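Local coordinates for HRDC domain-containing protein (Bifidobacterium adolescentis ATCC 15703, PDB 3CYM) that is uncharacterised but probably acts as a ribonuclease D-like 3'-5' exonuclease that binds nucleic acid, at residues Ile97-Leu102 / Phe133-Val138; Val138-His141 / Leu145-Ala148; Thr225-Met228 / Gln232-Ala235; Lys269-Asn274 / Asp321-Pro326. One frame throughout, in Å; residues are numbered along the deposited sequence.

The four contacts follow one another along the chain, and none crosses or nests within another. Contact 1 joins the end of strand 95-98 to the start of helix 135-143, closing a loop of 30 residues. Contact 2 begins where contact 1 ends, since both use Val-138. Strand 145-146 returns along the same helix, with three residues between the segments. Both belong to the exonuclease region. Contacts 3 and 4 each have one segment in the HRDC region, with centres about 39 to 54 Å from those of the first two. Contact 3 packs a loop on helix 231-250, again across three residues. Contact 4 closes 46 residues between helices 261-270 and 312-323. A salt bridge from Glu-226 to Lys-269 links these last two.

Contact 1: residues Ile97-Leu102 / Phe133-Val138; sequences ILHDSL and FGLAAV
His-99 puts its imidazole ring against the start of helix 135-143 and carries the whole contact from its side. Its CG lies anti to the backbone N (chi1 -169°), and this swings the ring out to residues 133-138. NE2 donates a hydrogen bond to Phe-133 O at 2.8 Å. The bond is bent, with 134° at the hydrogen, and the acceptor lies close to the ring plane. Leu-135 covers one ring face. Its CB stands 4.2 Å from the centroid of the His-99 ring, almost on the normal, as a CH-pi contact. Leu-135 CD1 reaches to 3.9 Å from His-99 ND1. Val-138 comes in at the ring edge, with CG2 4.0 Å from His-99 CE1. ND1 bonds to Thr-121 OG1, so both ring nitrogens are engaged and the ring's rotation is fixed. This is the exonuclease region, of the RNase H clan. A sodium ion, at the site of Asp-44, Glu-46 and Asp-172, lies about 6 Å from the His-99 side chain. Gly-134 is the N-cap of helix 135-143; Leu-135 and Val-138 belong to its first turn. The contact joins strand 95-98, paired with strands 40-47 and 117-120, to this helix, whose Leu-135 also touches helix 176-190.

Contact 2: residues Val138-His141 / Leu145-Ala148; sequences VTEH and LTLA
Thr-146 and Glu-140 make the polar link between helix 135-143 and the chain that follows it. Thr-146 OG1 donates to Glu-140 OE2 at 3.0 Å. The hydroxyl meets this oxygen from above the carboxylate plane, 50° out of it. The two side chains lie side by side and point the same way. Glu-140 reaches that far because its chain is extended beyond CG. Thr-139 is modelled in two conformers, and its side-chain contacts hold for one of them. In that conformer OG1 may make a weak hydrogen bond to Leu-145 O at 3.4 Å. The same carbonyl oxygen lies 3.5 Å from Glu-140 CA, in a CA-H...O contact. Leu-145 O is thus approached by two successive residues of the helix. The Thr-139 methyl of this conformer has a different neighbour: CG2 packs 3.7 Å from Leu-147 CD1, and these two side chains meet at about a right angle.

With chi1 at 164°, this conformer aims its hydroxyl at the Leu-145 carbonyl and its methyl at Leu-147. Within the exonuclease region, helix 135-143 is followed after a short turn by strand 145-146, which runs back along it and pairs in parallel with strand 8-9 near the N terminus. Backbone bonds from Thr-146 to Lys-8 and Leu-10 hold the strand in place, and Pro-7 touches the side chains of both Glu-140 and Thr-146. Leu-175 also packs against Thr-139. Leu-147 meets Leu-135 one turn earlier on the helix, through its CD1 and Leu-135 CD2.

Contact 3: residues Thr225-Met228 / Gln232-Ala235; sequences TEVM and QALA
Val-227 and Leu-234 meet where the loop after helix 193-207 leads into helix 231-250, the long helix of the HRDC part. The contact is apolar and largely buried. Val-227 points its side chain at the helix and touches two successive residues there. Its CG1 is 3.8 Å from Ala-233 CB and also 3.8 Å from Leu-234 CD2. Its other methyl, CG2, also faces Ala-233, with CB 4.0 Å from Val-227 CG2. The small alanine therefore takes both branches of the valine. The Val-227 and Leu-234 side chains run past each other in opposite directions.

Leu-234 has CG anti to its carbonyl carbon and beside the backbone N (chi1 -72°), and from there its methyls reach both loop residues. CD1 lies 3.6 Å from Met-228 O. CD2 packs mainly on Val-227 and more loosely on Met-228, whose CG is 4.5 Å from Leu-234 CD2. Residues 225-226 form the end of a 3-10 segment, and the chain then turns through Val-227 and Met-228 to enter the helix. The loop thus folds back over the first turn of the helix that it precedes, consistent with an entry to the helical bundle of an HRDC domain. Asp-230 stands at the turn between the two segments, and its OD1 accepts weak bonds from the backbone N of Gln-232 and of Ala-233. On a further side, helix 261-270 closes over the pair: Lys-269 touches Val-227, and Ala-268 touches Ala-233. Leu-234 also packs on Ile-224, and Met-228 on Met-219.

Contact 4: residues Lys269-Asn274 / Asp321-Pro326; sequences KRKPHN and DALALP
Leu-323 is the centre of this contact and has by far the most surface buried in it. Segment 321-326 lies on helix 312-323, and Leu-323 points its side chain at the chain that leaves helix 261-270. Its two methyls have separate partners. CD2 lies 4.0 Å from Lys-271 CB, with Lys-271 CD at a similar distance. CD1 lies 3.6 Å from Pro-272 O and 4.0 Å from His-273 CD2.

Lys-271 gives its aliphatic part to Leu-323. Helix 261-270 breaks at this residue, whose phi is +46°. The chain turns there, and Lys-271 CB faces the leucine. Its amine turns off to other partners: a bend at chi4 (57°) takes NZ to Asp-230 OD2 in a salt bridge and to Ala-268 O in a hydrogen bond. Helix 261-270 belongs to the HRDC region, an all-helical bundle in such domains, and the turn after it meets helix 312-323 here. His-273 comes third. Its side chain and that of Leu-323 cross at about a right angle, and ring atom CD2 does the touching. Lys-271 O stands over one face of the ring, nearer its margin. Asn-274 then caps the following helix, 275-279, through OD1 to Gln-277 N. Gln-232 of helix 231-250 touches both Lys-271 and Leu-323, and Ile-236 of the same helix packs on Ala-322.

Contact 1: residues Ile97-Leu102 / Phe133-Val138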
loop_
_atom_site.group_PDB
_atom_site.type_symbol
_atom_site.label_atom_id
_atom_site.label_comp_id
_atom_site.label_asym_id
_atom_site.label_seq_id
_atom_site.Cartn_x
_atom_site.Cartn_y
_atom_site.Cartn_z
ATOM N N ILE A 97 5.797 15.801 3.744
ATOM C CA ILE A 97 4.557 15.772 2.980
ATOM C C ILE A 97 4.547 14.534 2.094
ATOM O O ILE A 97 5.436 14.341 1.245
ATOM C CB ILE A 97 4.349 17.027 2.109
ATOM C CG1 ILE A 97 4.621 18.299 2.895
ATOM C CG2 ILE A 97 2.932 17.073 1.574
ATOM C CD1 ILE A 97 5.068 19.405 2.006
ATOM N N LEU A 98 3.546 13.693 2.319
ATOM C CA LEU A 98 3.368 12.454 1.584
ATOM C C LEU A 98 1.914 12.377 1.146
ATOM O O LEU A 98 1.028 12.865 1.846
ATOM C CB LEU A 98 3.710 11.251 2.471
ATOM C CG LEU A 98 5.163 10.765 2.621
ATOM C CD1 LEU A 98 5.980 11.635 3.549
ATOM C CD2 LEU A 98 5.196 9.337 3.133
ATOM N N HIS A 99 1.676 11.801 -0.028
ATOM C CA HIS A 99 0.318 11.535 -0.496
ATOM C C HIS A 99 0.074 10.057 -0.271
ATOM O O HIS A 99 0.730 9.229 -0.909
ATOM C CB HIS A 99 0.171 11.883 -1.985
ATOM C CG HIS A 99 -1.247 11.888 -2.463
ATOM N ND1 HIS A 99 -2.076 12.981 -2.324
ATOM C CD2 HIS A 99 -1.992 10.925 -3.058
ATOM C CE1 HIS A 99 -3.266 12.695 -2.821
ATOM N NE2 HIS A 99 -3.240 11.454 -3.273
ATOM N N ASP A 100 -0.841 9.741 0.649
ATOM C CA ASP A 100 -1.104 8.368 1.119
ATOM C C ASP A 100 0.159 7.799 1.768
ATOM O O ASP A 100 0.870 6.971 1.186
ATOM C CB ASP A 100 -1.654 7.468 -0.010
ATOM C CG ASP A 100 -2.065 6.073 0.470
ATOM O OD1 ASP A 100 -2.214 5.844 1.691
ATOM O OD2 ASP A 100 -2.241 5.195 -0.399
ATOM N N SER A 101 0.414 8.268 2.986
ATOM C CA SER A 101 1.654 8.009 3.703
ATOM C C SER A 101 1.849 6.559 4.130
ATOM O O SER A 101 2.977 6.139 4.365
ATOM C CB SER A 101 1.761 8.928 4.922
ATOM O OG SER A 101 0.767 8.615 5.887
ATOM N N LEU A 102 0.764 5.792 4.209
ATOM C CA LEU A 102 0.855 4.380 4.574
ATOM C C LEU A 102 1.599 3.546 3.523
ATOM O O LEU A 102 2.105 2.461 3.826
ATOM C CB LEU A 102 -0.539 3.808 4.855
ATOM C CG LEU A 102 -1.077 3.818 6.298
ATOM C CD1 LEU A 102 -0.410 4.837 7.242
ATOM C CD2 LEU A 102 -2.608 3.971 6.313
ATOM N N PHE A 133 -9.333 11.374 -4.968
ATOM C CA PHE A 133 -8.274 11.828 -4.074
ATOM C C PHE A 133 -6.897 11.276 -4.432
ATOM O O PHE A 133 -6.030 11.144 -3.564
ATOM C CB PHE A 133 -8.633 11.491 -2.619
ATOM C CG PHE A 133 -9.113 10.073 -2.415
ATOM C CD1 PHE A 133 -10.479 9.790 -2.339
ATOM C CD2 PHE A 133 -8.204 9.026 -2.275
ATOM C CE1 PHE A 133 -10.932 8.475 -2.135
ATOM C CE2 PHE A 133 -8.645 7.710 -2.073
ATOM C CZ PHE A 133 -10.009 7.438 -1.995
ATOM N N GLY A 134 -6.698 10.955 -5.709
ATOM C CA GLY A 134 -5.363 10.668 -6.215
ATOM C C GLY A 134 -4.582 11.971 -6.299
ATOM O O GLY A 134 -5.172 13.058 -6.232
ATOM N N LEU A 135 -3.261 11.873 -6.446
ATOM C CA LEU A 135 -2.405 13.064 -6.504
ATOM C C LEU A 135 -2.839 14.057 -7.584
ATOM O O LEU A 135 -3.038 15.232 -7.294
ATOM C CB LEU A 135 -0.919 12.706 -6.670
ATOM C CG LEU A 135 0.018 13.923 -6.600
ATOM C CD1 LEU A 135 -0.094 14.612 -5.225
ATOM C CD2 LEU A 135 1.473 13.603 -6.933
ATOM N N ALA A 136 -3.022 13.566 -8.806
ATOM C CA ALA A 136 -3.403 14.404 -9.939
ATOM C C ALA A 136 -4.717 15.181 -9.734
ATOM O O ALA A 136 -4.780 16.381 -10.025
ATOM C CB ALA A 136 -3.449 13.567 -11.213
ATOM N N ALA A 137 -5.746 14.505 -9.214
ATOM C CA ALA A 137 -7.056 15.126 -8.939
ATOM C C ALA A 137 -6.996 16.191 -7.837
ATOM O O ALA A 137 -7.680 17.217 -7.918
ATOM C CB ALA A 137 -8.090 14.058 -8.596
ATOM N N VAL A 138 -6.160 15.936 -6.827
ATOM C CA VAL A 138 -5.926 16.843 -5.700
ATOM C C VAL A 138 -5.143 18.104 -6.093
ATOM O O VAL A 138 -5.512 19.209 -5.684
ATOM C CB VAL A 138 -5.249 16.095 -4.493
ATOM C CG1 VAL A 138 -4.724 17.059 -3.426
ATOM C CG2 VAL A 138 -6.227 15.117 -3.866
#

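Contact 2: residues Val138-His141 / Leu145-Ala148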
loop_
_atom_site.group_PDB
_atom_site.type_symbol
_atom_site.label_atom_id
_atom_site.label_comp_id
_atom_site.label_asym_id
_atom_site.label_seq_id
_atom_site.Cartn_x
_atom_site.Cartn_y
_atom_site.Cartn_z
ATOM N N VAL A 138 -6.160 15.936 -6.827
ATOM C CA VAL A 138 -5.926 16.843 -5.700
ATOM C C VAL A 138 -5.143 18.104 -6.093
ATOM O O VAL A 138 -5.512 19.209 -5.684
ATOM C CB VAL A 138 -5.249 16.095 -4.493
ATOM C CG1 VAL A 138 -4.724 17.059 -3.426
ATOM C CG2 VAL A 138 -6.227 15.117 -3.866
ATOM N N THR A 139 -4.069 17.961 -6.871
ATOM C CA THR A 139 -3.319 19.152 -7.299
ATOM C C THR A 139 -4.070 20.000 -8.332
ATOM O O THR A 139 -3.867 21.209 -8.392
ATOM C CB THR A 139 -1.851 18.872 -7.757
ATOM O OG1 THR A 139 -1.362 19.999 -8.493
ATOM C CG2 THR A 139 -1.760 17.677 -8.640
ATOM N N GLU A 140 -4.938 19.375 -9.122
ATOM C CA GLU A 140 -5.780 20.129 -10.063
ATOM C C GLU A 140 -6.854 20.930 -9.323
ATOM O O GLU A 140 -7.148 22.074 -9.686
ATOM C CB GLU A 140 -6.420 19.203 -11.100
ATOM C CG GLU A 140 -6.974 19.948 -12.306
ATOM C CD GLU A 140 -7.527 19.036 -13.392
ATOM O OE1 GLU A 140 -8.751 19.087 -13.643
ATOM O OE2 GLU A 140 -6.743 18.281 -14.008
ATOM N N HIS A 141 -7.417 20.326 -8.277
ATOM C CA HIS A 141 -8.433 20.972 -7.456
ATOM C C HIS A 141 -7.887 22.211 -6.747
ATOM O O HIS A 141 -8.513 23.259 -6.773
ATOM C CB HIS A 141 -9.020 19.978 -6.446
ATOM C CG HIS A 141 -10.151 20.528 -5.632
ATOM N ND1 HIS A 141 -9.965 21.123 -4.403
ATOM C CD2 HIS A 141 -11.485 20.557 -5.864
ATOM C CE1 HIS A 141 -11.133 21.498 -3.913
ATOM N NE2 HIS A 141 -12.071 21.167 -4.781
ATOM N N LEU A 145 -3.336 22.801 -11.535
ATOM C CA LEU A 145 -2.245 22.236 -12.329
ATOM C C LEU A 145 -2.419 20.739 -12.545
ATOM O O LEU A 145 -2.691 19.993 -11.604
ATOM C CB LEU A 145 -0.886 22.530 -11.689
ATOM C CG LEU A 145 -0.415 23.980 -11.585
ATOM C CD1 LEU A 145 0.870 24.031 -10.788
ATOM C CD2 LEU A 145 -0.218 24.620 -12.954
ATOM N N THR A 146 -2.244 20.320 -13.796
ATOM C CA THR A 146 -2.448 18.940 -14.231
ATOM C C THR A 146 -1.108 18.203 -14.317
ATOM O O THR A 146 -0.157 18.698 -14.922
ATOM C CB THR A 146 -3.175 18.898 -15.615
ATOM O OG1 THR A 146 -4.455 19.538 -15.509
ATOM C CG2 THR A 146 -3.376 17.462 -16.116
ATOM N N LEU A 147 -1.035 17.035 -13.687
ATOM C CA LEU A 147 0.092 16.127 -13.856
ATOM C C LEU A 147 -0.381 14.941 -14.698
ATOM O O LEU A 147 -1.358 14.277 -14.338
ATOM C CB LEU A 147 0.612 15.641 -12.494
ATOM C CG LEU A 147 0.980 16.669 -11.412
ATOM C CD1 LEU A 147 1.216 15.985 -10.070
ATOM C CD2 LEU A 147 2.199 17.512 -11.803
ATOM N N ALA A 148 0.283 14.699 -15.829
ATOM C CA ALA A 148 -0.022 13.533 -16.667
ATOM C C ALA A 148 0.729 12.330 -16.122
ATOM O O ALA A 148 1.904 12.140 -16.424
ATOM C CB ALA A 148 0.364 13.797 -18.114
#

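Contact 3: residues Thr225-Met228 / Gln232-Ala235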
loop_
_atom_site.group_PDB
_atom_site.type_symbol
_atom_site.label_atom_id
_atom_site.label_comp_id
_atom_site.label_asym_id
_atom_site.label_seq_id
_atom_site.Cartn_x
_atom_site.Cartn_y
_atom_site.Cartn_z
ATOM N N THR A 225 -10.914 -20.847 -3.775
ATOM C CA THR A 225 -12.228 -21.279 -3.329
ATOM C C THR A 225 -12.680 -22.568 -4.025
ATOM O O THR A 225 -13.400 -23.376 -3.442
ATOM C CB THR A 225 -13.273 -20.126 -3.461
ATOM O OG1 THR A 225 -14.555 -20.572 -3.001
ATOM C CG2 THR A 225 -13.380 -19.626 -4.890
ATOM N N GLU A 226 -12.187 -22.777 -5.243
ATOM C CA GLU A 226 -12.490 -23.959 -6.041
ATOM C C GLU A 226 -11.835 -25.231 -5.498
ATOM O O GLU A 226 -12.056 -26.319 -6.028
ATOM C CB GLU A 226 -12.021 -23.733 -7.479
ATOM C CG GLU A 226 -12.609 -22.508 -8.179
ATOM C CD GLU A 226 -12.008 -22.281 -9.556
ATOM O OE1 GLU A 226 -11.243 -23.150 -10.032
ATOM O OE2 GLU A 226 -12.298 -21.230 -10.168
ATOM N N VAL A 227 -11.051 -25.080 -4.431
ATOM C CA VAL A 227 -10.171 -26.126 -3.915
ATOM C C VAL A 227 -10.309 -26.251 -2.382
ATOM O O VAL A 227 -9.783 -27.183 -1.767
ATOM C CB VAL A 227 -8.695 -25.877 -4.448
ATOM C CG1 VAL A 227 -7.633 -25.856 -3.365
ATOM C CG2 VAL A 227 -8.344 -26.830 -5.582
ATOM N N MET A 228 -11.080 -25.338 -1.787
ATOM C CA MET A 228 -11.273 -25.256 -0.325
ATOM C C MET A 228 -11.952 -26.444 0.373
ATOM O O MET A 228 -11.789 -26.621 1.576
ATOM C CB MET A 228 -11.989 -23.956 0.044
ATOM C CG MET A 228 -11.060 -22.869 0.566
ATOM S SD MET A 228 -11.733 -21.203 0.382
ATOM C CE MET A 228 -13.276 -21.308 1.300
ATOM N N GLN A 232 -6.145 -31.813 1.060
ATOM C CA GLN A 232 -4.907 -32.267 0.411
ATOM C C GLN A 232 -4.488 -31.320 -0.714
ATOM O O GLN A 232 -3.300 -31.086 -0.920
ATOM C CB GLN A 232 -5.015 -33.703 -0.114
ATOM C CG GLN A 232 -3.649 -34.324 -0.451
ATOM C CD GLN A 232 -3.716 -35.773 -0.887
ATOM O OE1 GLN A 232 -2.756 -36.522 -0.699
ATOM N NE2 GLN A 232 -4.842 -36.181 -1.470
ATOM N N ALA A 233 -5.472 -30.779 -1.429
ATOM C CA ALA A 233 -5.228 -29.740 -2.428
ATOM C C ALA A 233 -4.713 -28.480 -1.752
ATOM O O ALA A 233 -3.813 -27.821 -2.259
ATOM C CB ALA A 233 -6.490 -29.441 -3.207
ATOM N N LEU A 234 -5.275 -28.172 -0.589
ATOM C CA LEU A 234 -4.857 -27.015 0.189
ATOM C C LEU A 234 -3.433 -27.165 0.704
ATOM O O LEU A 234 -2.689 -26.195 0.718
ATOM C CB LEU A 234 -5.850 -26.733 1.317
ATOM C CG LEU A 234 -7.200 -26.168 0.849
ATOM C CD1 LEU A 234 -8.220 -26.115 1.989
ATOM C CD2 LEU A 234 -7.044 -24.793 0.195
ATOM N N ALA A 235 -3.048 -28.390 1.065
ATOM C CA ALA A 235 -1.661 -28.713 1.418
ATOM C C ALA A 235 -0.702 -28.510 0.239
ATOM O O ALA A 235 0.439 -28.101 0.433
ATOM C CB ALA A 235 -1.561 -30.128 1.928
#

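Contact 4: residues Lys269-Asn274 / Asp321-Pro326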
loop_
_atom_site.group_PDB
_atom_site.type_symbol
_atom_site.label_atom_id
_atom_site.label_comp_id
_atom_site.label_asym_id
_atom_site.label_seq_id
_atom_site.Cartn_x
_atom_site.Cartn_y
_atom_site.Cartn_z
ATOM N N LYS A 269 -5.689 -29.555 -7.874
ATOM C CA LYS A 269 -6.835 -30.329 -8.344
ATOM C C LYS A 269 -6.400 -31.703 -8.845
ATOM O O LYS A 269 -6.905 -32.726 -8.392
ATOM C CB LYS A 269 -7.530 -29.585 -9.483
ATOM C CG LYS A 269 -8.504 -28.506 -9.055
ATOM C CD LYS A 269 -8.865 -27.684 -10.283
ATOM C CE LYS A 269 -10.188 -26.966 -10.126
ATOM N NZ LYS A 269 -10.124 -26.001 -9.001
ATOM N N ARG A 270 -5.424 -31.711 -9.749
ATOM C CA ARG A 270 -5.046 -32.914 -10.477
ATOM C C ARG A 270 -4.161 -33.877 -9.694
ATOM O O ARG A 270 -4.200 -35.082 -9.941
ATOM C CB ARG A 270 -4.356 -32.539 -11.782
ATOM C CG ARG A 270 -5.277 -31.979 -12.839
ATOM C CD ARG A 270 -5.013 -32.718 -14.136
ATOM N NE ARG A 270 -5.016 -31.846 -15.300
ATOM C CZ ARG A 270 -4.464 -32.160 -16.468
ATOM N NH1 ARG A 270 -3.849 -33.321 -16.634
ATOM N NH2 ARG A 270 -4.519 -31.300 -17.473
ATOM N N LYS A 271 -3.370 -33.336 -8.765
ATOM C CA LYS A 271 -2.405 -34.107 -7.958
ATOM C C LYS A 271 -1.536 -35.108 -8.758
ATOM O O LYS A 271 -1.723 -36.323 -8.634
ATOM C CB LYS A 271 -3.115 -34.825 -6.803
ATOM C CG LYS A 271 -4.164 -33.986 -6.088
ATOM C CD LYS A 271 -4.755 -34.740 -4.920
ATOM C CE LYS A 271 -5.587 -33.831 -4.046
ATOM N NZ LYS A 271 -6.660 -33.182 -4.832
ATOM N N PRO A 272 -0.591 -34.600 -9.579
ATOM C CA PRO A 272 0.324 -35.495 -10.290
ATOM C C PRO A 272 1.227 -36.290 -9.330
ATOM O O PRO A 272 1.879 -35.713 -8.464
ATOM C CB PRO A 272 1.149 -34.534 -11.155
ATOM C CG PRO A 272 1.075 -33.217 -10.445
ATOM C CD PRO A 272 -0.306 -33.180 -9.872
ATOM N N HIS A 273 1.235 -37.610 -9.473
ATOM C CA HIS A 273 1.966 -38.487 -8.557
ATOM C C HIS A 273 3.341 -38.855 -9.103
ATOM O O HIS A 273 4.202 -39.346 -8.363
ATOM C CB HIS A 273 1.165 -39.764 -8.276
ATOM C CG HIS A 273 -0.171 -39.511 -7.655
ATOM N ND1 HIS A 273 -1.344 -39.528 -8.380
ATOM C CD2 HIS A 273 -0.520 -39.225 -6.378
ATOM C CE1 HIS A 273 -2.360 -39.268 -7.574
ATOM N NE2 HIS A 273 -1.886 -39.077 -6.354
ATOM N N ASN A 274 3.534 -38.631 -10.400
ATOM C CA ASN A 274 4.806 -38.913 -11.046
ATOM C C ASN A 274 5.200 -37.863 -12.084
ATOM O O ASN A 274 4.486 -36.883 -12.278
ATOM C CB ASN A 274 4.805 -40.326 -11.644
ATOM C CG ASN A 274 3.675 -40.561 -12.619
ATOM O OD1 ASN A 274 3.573 -39.906 -13.655
ATOM N ND2 ASN A 274 2.834 -41.535 -12.307
ATOM N N ASP A 321 6.338 -33.798 -1.904
ATOM C CA ASP A 321 6.387 -33.500 -0.468
ATOM C C ASP A 321 5.008 -33.259 0.126
ATOM O O ASP A 321 4.669 -33.819 1.169
ATOM C CB ASP A 321 7.254 -32.266 -0.211
ATOM C CG ASP A 321 8.695 -32.468 -0.619
ATOM O OD1 ASP A 321 9.119 -33.638 -0.769
ATOM O OD2 ASP A 321 9.404 -31.451 -0.797
ATOM N N ALA A 322 4.220 -32.427 -0.553
ATOM C CA ALA A 322 2.862 -32.115 -0.142
ATOM C C ALA A 322 1.972 -33.364 -0.084
ATOM O O ALA A 322 1.161 -33.510 0.831
ATOM C CB ALA A 322 2.275 -31.079 -1.076
ATOM N N LEU A 323 2.149 -34.264 -1.050
ATOM C CA LEU A 323 1.358 -35.486 -1.156
ATOM C C LEU A 323 1.867 -36.585 -0.210
ATOM O O LEU A 323 1.210 -37.614 -0.034
ATOM C CB LEU A 323 1.329 -35.994 -2.616
ATOM C CG LEU A 323 0.442 -35.278 -3.651
ATOM C CD1 LEU A 323 0.778 -35.704 -5.067
ATOM C CD2 LEU A 323 -1.050 -35.500 -3.392
ATOM N N ALA A 324 3.037 -36.367 0.388
ATOM C CA ALA A 324 3.607 -37.299 1.360
ATOM C C ALA A 324 3.264 -36.894 2.800
ATOM O O ALA A 324 3.649 -37.579 3.755
ATOM C CB ALA A 324 5.115 -37.405 1.176
ATOM N N LEU A 325 2.549 -35.778 2.949
ATOM C CA LEU A 325 2.108 -35.287 4.254
ATOM C C LEU A 325 1.046 -36.184 4.878
ATOM O O LEU A 325 0.126 -36.617 4.180
ATOM C CB LEU A 325 1.522 -33.877 4.138
ATOM C CG LEU A 325 2.439 -32.665 4.207
ATOM C CD1 LEU A 325 1.566 -31.430 4.296
ATOM C CD2 LEU A 325 3.346 -32.750 5.409
ATOM N N PRO A 326 1.168 -36.455 6.193
ATOM C CA PRO A 326 0.101 -37.129 6.932
ATOM C C PRO A 326 -1.149 -36.249 6.910
ATOM O O PRO A 326 -1.031 -35.033 7.068
ATOM C CB PRO A 326 0.660 -37.224 8.357
ATOM C CG PRO A 326 2.142 -37.068 8.214
ATOM C CD PRO A 326 2.319 -36.135 7.061
#